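Local coordinates for protein enterotoxin type A (Staphylococcus aureus, PDB 1DYQ) that acts as a superantigen, activating the host immune system by binding MHC class II molecules and T-cell receptors, and causes staphylococcal food poisoning, at residues Gly25-Lys28 with Gln29-Tyr33. The protein carries 3 engineered substitutions. Sequence-based numbering, arbitrary orientation.
Sequences GNLK and QIYYY
Lys28 crosses the Tyr33 side chain obliquely, its CE 3.7 Å from Tyr33 CE2 and 3.5 Å from Tyr33 OH. Its CG is set opposite the backbone N (chi1 -173°) and every later torsion is extended, which brings CE into contact with both neighbouring rings: Lys28 CE also lies 4.0 Å from CD2 of Tyr32. The Tyr32 and Tyr33 rings meet directly as well, CD2 of Tyr32 resting above one face of the Tyr33 ring near its rim. The ammonium group continues past the rings to a hydrogen bond with Asn172.

On the adjacent side of the helix, one residue back, Leu27 and Tyr31 lie side by side and point the same way, with CD2 of Leu27 4.0 Å from CE2 of Tyr31. Both are buried; Tyr31 packs on Leu158 and Arg161 of helix 153-168, and its hydroxyl is hydrogen-bonded to that of Tyr214.

A water donates to both Asn26 O and Gln29 OE1, each 2.9 Å away, tying the glutamine amide back to the helix backbone. Asn26 O thus has two donors, since it also accepts from Ile30 N with an N-H...O angle of 158°.

Regular i to i+4 bonds run as far as Tyr31 N to Leu27 O. Beyond them, Lys28 O receives weak bonds from Tyr32 N, at 121°, and from Tyr33 N, while Tyr33 N also reaches Gln29 O at 2.9 Å. Two weak donors thus share Lys28 O as phi drifts away from helical values between Ile30 and Tyr32. The whole is a short amphipathic helix, 23-32, whose tyrosine-rich end packs against the long helix 153-168 of the beta-grasp domain in this two-domain superantigen fold.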
ATOM      1  N   GLY A  25      -2.998   1.627 -16.507  1.00 13.95           N
ATOM      2  CA  GLY A  25      -1.788   0.828 -16.649  1.00 13.61           C
ATOM      3  C   GLY A  25      -0.870   1.043 -15.426  1.00 11.49           C
ATOM      4  O   GLY A  25      -0.281   0.055 -14.994  1.00 12.11           O
ATOM      5  N   ASN A  26      -0.720   2.272 -14.968  1.00 11.87           N
ATOM      6  CA  ASN A  26       0.120   2.527 -13.795  1.00 11.40           C
ATOM      7  C   ASN A  26      -0.473   1.885 -12.541  1.00 12.88           C
ATOM      8  O   ASN A  26       0.244   1.329 -11.721  1.00 13.18           O
ATOM      9  CB  ASN A  26       0.374   3.989 -13.559  1.00 11.84           C
ATOM     10  CG  ASN A  26       1.221   4.645 -14.658  1.00 13.59           C
ATOM     11  OD1 ASN A  26       1.976   3.905 -15.310  1.00 15.83           O
ATOM     12  ND2 ASN A  26       1.113   5.935 -14.773  1.00 15.89           N
ATOM     13  N   LEU A  27      -1.804   2.013 -12.374  1.00 12.78           N
ATOM     14  CA  LEU A  27      -2.427   1.402 -11.191  1.00 13.68           C
ATOM     15  C   LEU A  27      -2.294  -0.088 -11.184  1.00 10.67           C
ATOM     16  O   LEU A  27      -2.032  -0.733 -10.158  1.00 11.26           O
ATOM     17  CB  LEU A  27      -3.930   1.803 -11.153  1.00 12.48           C
ATOM     18  CG  LEU A  27      -4.196   3.183 -10.572  1.00 14.05           C
ATOM     19  CD1 LEU A  27      -5.541   3.724 -11.074  1.00 13.81           C
ATOM     20  CD2 LEU A  27      -4.132   3.164  -9.064  1.00 15.01           C
ATOM     21  N   LYS A  28      -2.494  -0.753 -12.358  1.00 10.49           N
ATOM     22  CA  LYS A  28      -2.339  -2.182 -12.424  1.00 10.95           C
ATOM     23  C   LYS A  28      -0.919  -2.627 -12.112  1.00 12.68           C
ATOM     24  O   LYS A  28      -0.664  -3.578 -11.415  1.00 12.79           O
ATOM     25  CB  LYS A  28      -2.739  -2.725 -13.813  1.00 12.69           C
ATOM     26  CG  LYS A  28      -2.755  -4.240 -13.844  1.00 13.19           C
ATOM     27  CD  LYS A  28      -3.376  -4.733 -15.164  1.00 14.41           C
ATOM     28  CE  LYS A  28      -3.221  -6.246 -15.255  1.00 17.32           C
ATOM     29  NZ  LYS A  28      -3.698  -6.754 -16.584  1.00 19.39           N
ATOM     30  N   GLN A  29       0.055  -1.806 -12.653  1.00 12.14           N
ATOM     31  CA  GLN A  29       1.450  -2.169 -12.332  1.00 11.58           C
ATOM     32  C   GLN A  29       1.739  -2.059 -10.845  1.00 10.25           C
ATOM     33  O   GLN A  29       2.333  -2.984 -10.277  1.00 11.75           O
ATOM     34  CB  GLN A  29       2.382  -1.200 -13.111  1.00 12.21           C
ATOM     35  CG  GLN A  29       3.865  -1.491 -12.749  1.00 13.10           C
ATOM     36  CD  GLN A  29       4.774  -0.517 -13.494  1.00 15.49           C
ATOM     37  OE1 GLN A  29       4.429   0.615 -13.731  1.00 17.15           O
ATOM     38  NE2 GLN A  29       5.957  -1.020 -13.878  1.00 16.17           N
ATOM     39  N   ILE A  30       1.317  -0.971 -10.212  1.00 11.77           N
ATOM     40  CA  ILE A  30       1.710  -0.744  -8.805  1.00 13.05           C
ATOM     41  C   ILE A  30       0.995  -1.649  -7.855  1.00 12.41           C
ATOM     42  O   ILE A  30       1.499  -1.991  -6.785  1.00 14.87           O
ATOM     43  CB  ILE A  30       1.608   0.732  -8.436  1.00 17.39           C
ATOM     44  CG1 ILE A  30       2.503   1.128  -7.264  1.00 21.68           C
ATOM     45  CG2 ILE A  30       0.170   1.123  -8.109  1.00 16.43           C
ATOM     46  CD1 ILE A  30       3.513   0.149  -6.814  1.00 28.82           C
ATOM     47  N   TYR A  31      -0.212  -2.186  -8.240  1.00 11.06           N
ATOM     48  CA  TYR A  31      -0.885  -3.136  -7.349  1.00  9.79           C
ATOM     49  C   TYR A  31      -0.853  -4.553  -7.803  1.00 11.17           C
ATOM     50  O   TYR A  31      -1.348  -5.457  -7.051  1.00 13.10           O
ATOM     51  CB  TYR A  31      -2.378  -2.673  -7.173  1.00 10.91           C
ATOM     52  CG  TYR A  31      -2.435  -1.437  -6.319  1.00  9.14           C
ATOM     53  CD1 TYR A  31      -2.108  -1.539  -4.948  1.00 10.09           C
ATOM     54  CD2 TYR A  31      -2.811  -0.197  -6.784  1.00  9.96           C
ATOM     55  CE1 TYR A  31      -2.140  -0.422  -4.141  1.00 11.19           C
ATOM     56  CE2 TYR A  31      -2.854   0.914  -5.990  1.00 11.13           C
ATOM     57  CZ  TYR A  31      -2.494   0.815  -4.648  1.00  9.73           C
ATOM     58  OH  TYR A  31      -2.557   1.896  -3.828  1.00 11.94           O
ATOM     59  N   TYR A  32      -0.286  -4.919  -8.946  1.00 11.61           N
ATOM     60  CA  TYR A  32      -0.291  -6.284  -9.427  1.00 12.20           C
ATOM     61  C   TYR A  32       1.023  -6.741 -10.068  1.00 11.04           C
ATOM     62  O   TYR A  32       1.284  -7.928 -10.065  1.00 14.36           O
ATOM     63  CB  TYR A  32      -1.450  -6.423 -10.436  1.00 14.01           C
ATOM     64  CG  TYR A  32      -1.808  -7.825 -10.846  1.00 16.40           C
ATOM     65  CD1 TYR A  32      -2.342  -8.725  -9.937  1.00 17.60           C
ATOM     66  CD2 TYR A  32      -1.665  -8.210 -12.178  1.00 18.02           C
ATOM     67  CE1 TYR A  32      -2.694 -10.012 -10.342  1.00 20.48           C
ATOM     68  CE2 TYR A  32      -2.013  -9.495 -12.581  1.00 20.24           C
ATOM     69  CZ  TYR A  32      -2.504 -10.375 -11.655  1.00 22.17           C
ATOM     70  OH  TYR A  32      -2.846 -11.652 -12.069  1.00 25.41           O
ATOM     71  N   TYR A  33       1.846  -5.784 -10.508  1.00 12.72           N
ATOM     72  CA  TYR A  33       3.151  -6.179 -11.100  1.00 13.34           C
ATOM     73  C   TYR A  33       4.278  -5.460 -10.332  1.00 14.51           C
ATOM     74  O   TYR A  33       5.350  -5.199 -10.894  1.00 19.26           O
ATOM     75  CB  TYR A  33       3.212  -5.778 -12.557  1.00 14.33           C
ATOM     76  CG  TYR A  33       2.214  -6.443 -13.482  1.00 14.48           C
ATOM     77  CD1 TYR A  33       2.124  -7.811 -13.581  1.00 15.69           C
ATOM     78  CD2 TYR A  33       1.383  -5.646 -14.267  1.00 15.75           C
ATOM     79  CE1 TYR A  33       1.206  -8.407 -14.447  1.00 15.59           C
ATOM     80  CE2 TYR A  33       0.488  -6.232 -15.162  1.00 17.64           C
ATOM     81  CZ  TYR A  33       0.407  -7.592 -15.216  1.00 16.62           C
ATOM     82  OH  TYR A  33      -0.474  -8.175 -16.126  1.00 19.98           O
TER
HETATM   83  O   HOH W   1       3.012   2.195 -11.698  1.00 23.96           O